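Local coordinates for endonuclease 8-like 3 (Homo sapiens, PDB 7JL5), which belongs to the endonuclease VIII-like protein family and is modelled here as two tandem GRF zinc fingers, each built around its own zinc ion, at residues A[18-23]-A[33-38]; A[53-58]-A[78-83]. All coordinates share one frame; numbering follows the deposited sequence.

Overall arrangement
Contacts 1 and 2 each lie beside one zinc of the two successive GRF fingers, their centres about 18 Å apart on opposite sides of the chain's centre; their nearest atoms, about 5 Å apart, do not touch. Contact 1 (18-23 with 33-38) pairs two strands of a hairpin, so backbone hydrogen bonds join its halves, while its side chains are partly buried. Contact 2 (53-58 with 78-83) sets a loop across the end of a strand: it is buried, without hydrogen bonds between the segments, and relies on aromatic packing and shared zinc ligation. Contact 1 supplies one cysteine to its metal site, contact 2 supplies two to the other.

Contact 1: residues A[18-23]-A[33-38]; sequences ILRVVG and FYACPL. With ZN (zinc ion), chain C.
Phe33 is the main bump here, its ring reaching across to fill the hollow formed by Arg20 and Val22 of segment 18-23. With CG placed between backbone N and carbonyl carbon (chi1 63°), the ring leans over that segment. Arg20 CB then sits above one face, 3.9 Å from the Phe33 ring centroid, a CH-pi contact. Val22 closes the far end of the hollow, its CG2 lying 3.6 Å from Phe33 CE1. The Arg20 chain bends at its second and third torsions, bringing Phe33 CZ over one face of the guanidinium, toward its rim, with the two planes far from parallel, and Ala35 CB to its edge.

Farther along this face, Ile18 lies across the turn that follows the second strand. Its CG2 meets Pro37 CB at 3.9 Å, while Ile18 CG1 packs 3.6 Å from Cys36 O. On the other face of the sheet Leu19 CD1 approaches the Tyr34 ring obliquely, 3.6 Å from Tyr34 CE1.

Two pairs of backbone hydrogen bonds fix the register: Ile18 with Ala35 and Arg20 with Phe33, flanking the non-hydrogen-bonded pair Leu19-Tyr34. The short runs 18-21 and 33-35 have N-to-C directions 126° apart, consistent with a twisted antiparallel hairpin.

Where strand pairing ends, Cys36 CB points away from segment 18-23, and Cys36 SG binds the zinc ion at 2.4 Å, with Cys10, His13 and Cys44. Strand 32-35 is the middle of a three-stranded antiparallel sheet: strand 47-49 adds Phe47, stacked on Phe33, and Trp49, touching Phe33 and Val22, while strand 18-21 forms an outer edge.

Contact 2: residues A[53-58]-A[78-83]; sequences SFPFCN and NFFVCP. With ZN (zinc ion), chain D.
Phe80 is packed by two consecutive residues of the loop 53-58, Phe54 and Pro55. Its edge points into the face of Phe54 in a T-shaped pair, with ring planes 59° apart and the centroids of the Phe54 and Phe80 rings separated by 4.7 Å. Phe80 CE1 stands over the centre of the Phe54 ring, 3.4 Å from Phe54 CD1. Pro55 lies over a face of the Phe80 ring: Pro55 CD is 3.5 Å from the Phe80 centroid and only 4° off the ring normal, a nearly vertical CH-pi contact. Phe54 and Phe80 are both buried, Pro55 is partly exposed, and together the three make the dense part of the interface.

Beyond the rings the packing thins. No hydrogen bond joins the segments, and the backbones stay well apart beside the aromatic cluster, Pro55 CA and Phe80 CA being 7.4 Å from each other. Pro83 marks the looser, partly exposed side and makes just a marginal contact, its CD 4.0 Å from Cys57 SG.

At Cys57 the two segments come together again, around the metal. Zinc is bound by Cys57 SG at 2.4 Å and by Cys82 SG at 2.3 Å; His59 and Cys90 complete the four-ligand site. Cys82 SG extends anti to its own backbone N, whereas Cys57 SG lies between N and the carbonyl carbon (chi1 76°), and these different torsions bring both sulfurs to one ion. Each sulfur also takes part in a hydrogen bond outside the pair, which fits metal-bound thiolates whose negative charge is probably shared between zinc and nearby donors. Cohesion between the loop and the strand end thus comes from apolar aromatic packing and from the metal they both bind.

Contact 1: residues A[18-23]-A[33-38]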
ATOM      1  N   ILE A  18       2.259  -8.610   4.621  1.00 37.91           N
ATOM      2  CA  ILE A  18       1.735  -7.367   5.162  1.00 36.84           C
ATOM      3  C   ILE A  18       2.082  -6.237   4.200  1.00 35.72           C
ATOM      4  O   ILE A  18       3.019  -6.333   3.399  1.00 34.02           O
ATOM      5  CB  ILE A  18       2.276  -7.067   6.575  1.00 40.89           C
ATOM      6  CG1 ILE A  18       3.806  -7.055   6.567  1.00 45.09           C
ATOM      7  CG2 ILE A  18       1.735  -8.074   7.574  1.00 44.32           C
ATOM      8  CD1 ILE A  18       4.419  -6.492   7.830  1.00 49.84           C
ATOM      9  N   LEU A  19       1.324  -5.148   4.292  1.00 39.40           N
ATOM     10  CA  LEU A  19       1.541  -3.959   3.476  1.00 41.23           C
ATOM     11  C   LEU A  19       2.273  -2.927   4.324  1.00 38.80           C
ATOM     12  O   LEU A  19       1.677  -2.313   5.215  1.00 41.99           O
ATOM     13  CB  LEU A  19       0.215  -3.402   2.965  1.00 40.61           C
ATOM     14  CG  LEU A  19       0.313  -2.272   1.939  1.00 40.08           C
ATOM     15  CD1 LEU A  19       0.691  -2.834   0.575  1.00 37.75           C
ATOM     16  CD2 LEU A  19      -0.986  -1.478   1.864  1.00 43.25           C
ATOM     17  N   ARG A  20       3.560  -2.739   4.057  1.00 41.02           N
ATOM     18  CA  ARG A  20       4.361  -1.752   4.763  1.00 53.87           C
ATOM     19  C   ARG A  20       4.556  -0.514   3.896  1.00 55.00           C
ATOM     20  O   ARG A  20       4.367  -0.540   2.678  1.00 54.75           O
ATOM     21  CB  ARG A  20       5.720  -2.336   5.162  1.00 64.80           C
ATOM     22  CG  ARG A  20       5.662  -3.244   6.381  1.00 72.24           C
ATOM     23  CD  ARG A  20       6.920  -3.112   7.224  1.00 77.55           C
ATOM     24  NE  ARG A  20       7.955  -4.070   6.843  1.00 80.89           N
ATOM     25  CZ  ARG A  20       9.235  -3.957   7.184  1.00 82.77           C
ATOM     26  NH1 ARG A  20       9.643  -2.920   7.901  1.00 84.44           N
ATOM     27  NH2 ARG A  20      10.110  -4.878   6.800  1.00 84.55           N
ATOM     28  N   VAL A  21       4.929   0.583   4.549  1.00 60.64           N
ATOM     29  CA  VAL A  21       5.173   1.860   3.892  1.00 65.36           C
ATOM     30  C   VAL A  21       6.626   2.239   4.115  1.00 71.98           C
ATOM     31  O   VAL A  21       7.118   2.190   5.251  1.00 74.32           O
ATOM     32  CB  VAL A  21       4.235   2.959   4.423  1.00 67.06           C
ATOM     33  CG1 VAL A  21       4.773   4.336   4.066  1.00 70.28           C
ATOM     34  CG2 VAL A  21       2.832   2.774   3.866  1.00 64.49           C
ATOM     35  N   VAL A  22       7.313   2.620   3.040  1.00 77.52           N
ATOM     36  CA  VAL A  22       8.706   3.037   3.147  1.00 89.77           C
ATOM     37  C   VAL A  22       8.790   4.309   3.981  1.00 98.57           C
ATOM     38  O   VAL A  22       8.597   5.419   3.470  1.00 86.10           O
ATOM     39  CB  VAL A  22       9.340   3.248   1.762  1.00 95.20           C
ATOM     40  CG1 VAL A  22      10.610   4.078   1.885  1.00 95.10           C
ATOM     41  CG2 VAL A  22       9.638   1.907   1.111  1.00100.49           C
ATOM     42  N   GLY A  23       9.084   4.157   5.269  1.00112.40           N
ATOM     43  CA  GLY A  23       9.296   5.299   6.135  1.00117.87           C
ATOM     44  C   GLY A  23      10.738   5.759   6.129  1.00120.14           C
ATOM     45  O   GLY A  23      11.507   5.438   7.041  1.00122.20           O
ATOM     46  N   PHE A  33       4.577  -1.475  -0.049  1.00 41.96           N
ATOM     47  CA  PHE A  33       5.171  -2.706  -0.547  1.00 38.48           C
ATOM     48  C   PHE A  33       4.757  -3.875   0.333  1.00 41.90           C
ATOM     49  O   PHE A  33       4.637  -3.736   1.553  1.00 41.33           O
ATOM     50  CB  PHE A  33       6.701  -2.603  -0.598  1.00 38.13           C
ATOM     51  CG  PHE A  33       7.340  -2.419   0.749  1.00 40.06           C
ATOM     52  CD1 PHE A  33       7.469  -1.156   1.302  1.00 39.21           C
ATOM     53  CD2 PHE A  33       7.810  -3.508   1.463  1.00 44.68           C
ATOM     54  CE1 PHE A  33       8.054  -0.983   2.541  1.00 42.01           C
ATOM     55  CE2 PHE A  33       8.397  -3.341   2.704  1.00 45.00           C
ATOM     56  CZ  PHE A  33       8.518  -2.077   3.243  1.00 44.25           C
ATOM     57  N   TYR A  34       4.537  -5.024  -0.299  1.00 42.37           N
ATOM     58  CA  TYR A  34       4.273  -6.257   0.421  1.00 47.52           C
ATOM     59  C   TYR A  34       5.572  -6.848   0.949  1.00 43.79           C
ATOM     60  O   TYR A  34       6.581  -6.920   0.233  1.00 37.95           O
ATOM     61  CB  TYR A  34       3.578  -7.271  -0.484  1.00 52.70           C
ATOM     62  CG  TYR A  34       2.211  -6.836  -0.942  1.00 55.91           C
ATOM     63  CD1 TYR A  34       1.203  -6.576  -0.024  1.00 56.48           C
ATOM     64  CD2 TYR A  34       1.922  -6.693  -2.291  1.00 58.18           C
ATOM     65  CE1 TYR A  34      -0.052  -6.180  -0.435  1.00 60.34           C
ATOM     66  CE2 TYR A  34       0.668  -6.298  -2.714  1.00 63.44           C
ATOM     67  CZ  TYR A  34      -0.315  -6.042  -1.780  1.00 65.94           C
ATOM     68  OH  TYR A  34      -1.567  -5.646  -2.193  1.00 69.84           O
ATOM     69  N   ALA A  35       5.526  -7.282   2.209  1.00 40.64           N
ATOM     70  CA  ALA A  35       6.679  -7.833   2.900  1.00 34.56           C
ATOM     71  C   ALA A  35       6.236  -9.008   3.760  1.00 34.15           C
ATOM     72  O   ALA A  35       5.042  -9.234   3.982  1.00 35.44           O
ATOM     73  CB  ALA A  35       7.373  -6.772   3.766  1.00 33.98           C
ATOM     74  N   CYS A  36       7.223  -9.749   4.256  1.00 37.17           N
ATOM     75  CA  CYS A  36       6.949 -10.930   5.058  1.00 37.70           C
ATOM     76  C   CYS A  36       6.132 -10.553   6.294  1.00 31.56           C
ATOM     77  O   CYS A  36       6.371  -9.503   6.902  1.00 41.69           O
ATOM     78  CB  CYS A  36       8.261 -11.599   5.474  1.00 32.42           C
ATOM     79  SG  CYS A  36       8.089 -13.211   6.263  1.00 33.80           S
ATOM     80  N   PRO A  37       5.165 -11.383   6.693  1.00159.09           N
ATOM     81  CA  PRO A  37       4.302 -11.037   7.831  1.00133.09           C
ATOM     82  C   PRO A  37       4.802 -11.476   9.199  1.00101.81           C
ATOM     83  O   PRO A  37       4.176 -11.108  10.202  1.00 83.58           O
ATOM     84  CB  PRO A  37       2.996 -11.773   7.486  1.00115.51           C
ATOM     85  CG  PRO A  37       3.476 -13.016   6.790  1.00102.66           C
ATOM     86  CD  PRO A  37       4.698 -12.596   5.992  1.00133.22           C
ATOM     87  N   LEU A  38       5.883 -12.238   9.276  1.00 77.61           N
ATOM     88  CA  LEU A  38       6.348 -12.782  10.543  1.00 57.74           C
ATOM     89  C   LEU A  38       7.065 -11.711  11.354  1.00 58.86           C
ATOM     90  O   LEU A  38       7.343 -10.616  10.862  1.00 59.57           O
ATOM     91  CB  LEU A  38       7.265 -13.973  10.282  1.00 51.49           C
ATOM     92  CG  LEU A  38       6.685 -15.074   9.390  1.00 48.63           C
ATOM     93  CD1 LEU A  38       7.617 -16.276   9.339  1.00 37.79           C
ATOM     94  CD2 LEU A  38       5.300 -15.482   9.870  1.00 47.93           C
TER
HETATM   95 ZN    ZN C 701       8.325 -14.984   4.640  1.00 39.56          ZN

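Contact 2: residues A[53-58]-A[78-83]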
ATOM      1  N   SER A  53       0.076  -2.338  -9.879  1.00 45.65           N
ATOM      2  CA  SER A  53      -1.215  -2.501 -10.539  1.00 50.93           C
ATOM      3  C   SER A  53      -2.287  -1.576  -9.973  1.00 36.82           C
ATOM      4  O   SER A  53      -3.472  -1.758 -10.282  1.00 36.90           O
ATOM      5  CB  SER A  53      -1.682  -3.957 -10.440  1.00 61.75           C
ATOM      6  OG  SER A  53      -2.965  -4.123 -11.021  1.00 66.08           O
ATOM      7  N   PHE A  54      -1.909  -0.594  -9.157  1.00 26.57           N
ATOM      8  CA  PHE A  54      -2.877   0.349  -8.624  1.00 25.78           C
ATOM      9  C   PHE A  54      -3.335   1.314  -9.716  1.00 23.49           C
ATOM     10  O   PHE A  54      -2.632   1.532 -10.705  1.00 22.15           O
ATOM     11  CB  PHE A  54      -2.277   1.142  -7.466  1.00 27.55           C
ATOM     12  CG  PHE A  54      -2.129   0.357  -6.189  1.00 29.90           C
ATOM     13  CD1 PHE A  54      -2.497  -0.978  -6.114  1.00 32.44           C
ATOM     14  CD2 PHE A  54      -1.621   0.969  -5.054  1.00 28.82           C
ATOM     15  CE1 PHE A  54      -2.358  -1.686  -4.932  1.00 33.11           C
ATOM     16  CE2 PHE A  54      -1.479   0.269  -3.875  1.00 34.40           C
ATOM     17  CZ  PHE A  54      -1.848  -1.061  -3.813  1.00 35.54           C
ATOM     18  N   PRO A  55      -4.517   1.906  -9.561  1.00 26.14           N
ATOM     19  CA  PRO A  55      -4.959   2.932 -10.513  1.00 26.14           C
ATOM     20  C   PRO A  55      -4.080   4.173 -10.438  1.00 25.26           C
ATOM     21  O   PRO A  55      -3.258   4.346  -9.536  1.00 24.57           O
ATOM     22  CB  PRO A  55      -6.399   3.237 -10.082  1.00 23.74           C
ATOM     23  CG  PRO A  55      -6.496   2.745  -8.669  1.00 27.64           C
ATOM     24  CD  PRO A  55      -5.565   1.572  -8.578  1.00 28.45           C
ATOM     25  N   PHE A  56      -4.268   5.048 -11.422  1.00 26.58           N
ATOM     26  CA  PHE A  56      -3.591   6.335 -11.473  1.00 26.83           C
ATOM     27  C   PHE A  56      -4.560   7.425 -11.032  1.00 27.67           C
ATOM     28  O   PHE A  56      -5.708   7.459 -11.486  1.00 24.88           O
ATOM     29  CB  PHE A  56      -3.076   6.631 -12.883  1.00 25.18           C
ATOM     30  CG  PHE A  56      -2.021   5.677 -13.357  1.00 31.85           C
ATOM     31  CD1 PHE A  56      -0.681   5.921 -13.102  1.00 32.00           C
ATOM     32  CD2 PHE A  56      -2.365   4.536 -14.063  1.00 30.21           C
ATOM     33  CE1 PHE A  56       0.293   5.045 -13.538  1.00 30.47           C
ATOM     34  CE2 PHE A  56      -1.395   3.657 -14.501  1.00 29.31           C
ATOM     35  CZ  PHE A  56      -0.064   3.913 -14.240  1.00 29.80           C
ATOM     36  N   CYS A  57      -4.101   8.305 -10.146  1.00 26.89           N
ATOM     37  CA  CYS A  57      -4.916   9.439  -9.743  1.00 27.23           C
ATOM     38  C   CYS A  57      -4.951  10.466 -10.875  1.00 31.74           C
ATOM     39  O   CYS A  57      -4.348  10.287 -11.938  1.00 24.48           O
ATOM     40  CB  CYS A  57      -4.384  10.052  -8.450  1.00 26.25           C
ATOM     41  SG  CYS A  57      -2.903  11.068  -8.632  1.00 30.09           S
ATOM     42  N   ASN A  58      -5.667  11.563 -10.643  1.00 25.87           N
ATOM     43  CA  ASN A  58      -5.853  12.557 -11.693  1.00 29.32           C
ATOM     44  C   ASN A  58      -4.591  13.355 -11.988  1.00 29.99           C
ATOM     45  O   ASN A  58      -4.564  14.084 -12.985  1.00 29.95           O
ATOM     46  CB  ASN A  58      -6.998  13.491 -11.312  1.00 34.23           C
ATOM     47  CG  ASN A  58      -8.341  12.786 -11.311  1.00 40.28           C
ATOM     48  OD1 ASN A  58      -9.035  12.747 -10.296  1.00 46.14           O
ATOM     49  ND2 ASN A  58      -8.706  12.211 -12.451  1.00 42.53           N
ATOM     50  N   ASN A  78     -10.920  -1.727   0.939  1.00 59.97           N
ATOM     51  CA  ASN A  78      -9.789  -0.929   0.492  1.00 55.77           C
ATOM     52  C   ASN A  78     -10.233   0.040  -0.596  1.00 49.28           C
ATOM     53  O   ASN A  78     -11.140  -0.252  -1.379  1.00 49.83           O
ATOM     54  CB  ASN A  78      -8.661  -1.821  -0.036  1.00 56.30           C
ATOM     55  CG  ASN A  78      -8.143  -2.790   1.011  1.00 55.23           C
ATOM     56  OD1 ASN A  78      -7.187  -2.496   1.727  1.00 53.13           O
ATOM     57  ND2 ASN A  78      -8.774  -3.955   1.102  1.00 53.84           N
ATOM     58  N   PHE A  79      -9.589   1.204  -0.630  1.00 44.96           N
ATOM     59  CA  PHE A  79      -9.846   2.189  -1.672  1.00 43.97           C
ATOM     60  C   PHE A  79      -8.537   2.865  -2.057  1.00 41.07           C
ATOM     61  O   PHE A  79      -7.496   2.648  -1.435  1.00 40.32           O
ATOM     62  CB  PHE A  79     -10.905   3.219  -1.243  1.00 48.28           C
ATOM     63  CG  PHE A  79     -10.648   3.857   0.096  1.00 45.00           C
ATOM     64  CD1 PHE A  79     -11.020   3.219   1.269  1.00 42.38           C
ATOM     65  CD2 PHE A  79     -10.071   5.114   0.181  1.00 43.66           C
ATOM     66  CE1 PHE A  79     -10.801   3.811   2.499  1.00 41.80           C
ATOM     67  CE2 PHE A  79      -9.855   5.713   1.410  1.00 45.34           C
ATOM     68  CZ  PHE A  79     -10.219   5.060   2.570  1.00 44.12           C
ATOM     69  N   PHE A  80      -8.594   3.677  -3.109  1.00 37.75           N
ATOM     70  CA  PHE A  80      -7.418   4.333  -3.664  1.00 35.56           C
ATOM     71  C   PHE A  80      -7.613   5.842  -3.669  1.00 36.44           C
ATOM     72  O   PHE A  80      -8.709   6.336  -3.953  1.00 38.20           O
ATOM     73  CB  PHE A  80      -7.129   3.833  -5.085  1.00 34.25           C
ATOM     74  CG  PHE A  80      -6.808   2.367  -5.156  1.00 34.58           C
ATOM     75  CD1 PHE A  80      -5.557   1.901  -4.789  1.00 31.45           C
ATOM     76  CD2 PHE A  80      -7.756   1.455  -5.591  1.00 36.20           C
ATOM     77  CE1 PHE A  80      -5.260   0.555  -4.852  1.00 32.44           C
ATOM     78  CE2 PHE A  80      -7.463   0.107  -5.657  1.00 32.60           C
ATOM     79  CZ  PHE A  80      -6.213  -0.343  -5.286  1.00 32.22           C
ATOM     80  N   VAL A  81      -6.542   6.573  -3.353  1.00 34.73           N
ATOM     81  CA  VAL A  81      -6.578   8.028  -3.271  1.00 35.51           C
ATOM     82  C   VAL A  81      -5.287   8.602  -3.840  1.00 39.21           C
ATOM     83  O   VAL A  81      -4.326   7.884  -4.117  1.00 45.20           O
ATOM     84  CB  VAL A  81      -6.782   8.525  -1.822  1.00 32.49           C
ATOM     85  CG1 VAL A  81      -8.131   8.081  -1.289  1.00 31.77           C
ATOM     86  CG2 VAL A  81      -5.658   8.021  -0.929  1.00 34.19           C
ATOM     87  N   CYS A  82      -5.279   9.921  -4.008  1.00 36.31           N
ATOM     88  CA  CYS A  82      -4.078  10.622  -4.439  1.00 36.80           C
ATOM     89  C   CYS A  82      -2.969  10.657  -3.384  1.00 37.08           C
ATOM     90  O   CYS A  82      -3.238  10.938  -2.215  1.00 36.64           O
ATOM     91  CB  CYS A  82      -4.405  12.088  -4.716  1.00 44.11           C
ATOM     92  SG  CYS A  82      -3.052  13.066  -5.384  1.00 30.05           S
ATOM     93  N   PRO A  83      -1.735  10.263  -3.757  1.00 38.99           N
ATOM     94  CA  PRO A  83      -0.682  10.144  -2.737  1.00 44.12           C
ATOM     95  C   PRO A  83       0.146  11.363  -2.363  1.00 44.57           C
ATOM     96  O   PRO A  83       1.332  11.213  -2.048  1.00 43.40           O
ATOM     97  CB  PRO A  83       0.208   9.097  -3.421  1.00 37.00           C
ATOM     98  CG  PRO A  83       0.209   9.584  -4.859  1.00 33.58           C
ATOM     99  CD  PRO A  83      -1.217  10.089  -5.108  1.00 39.66           C
TER
HETATM  100 ZN    ZN D 702      -3.488  13.117  -7.628  1.00 27.77          ZN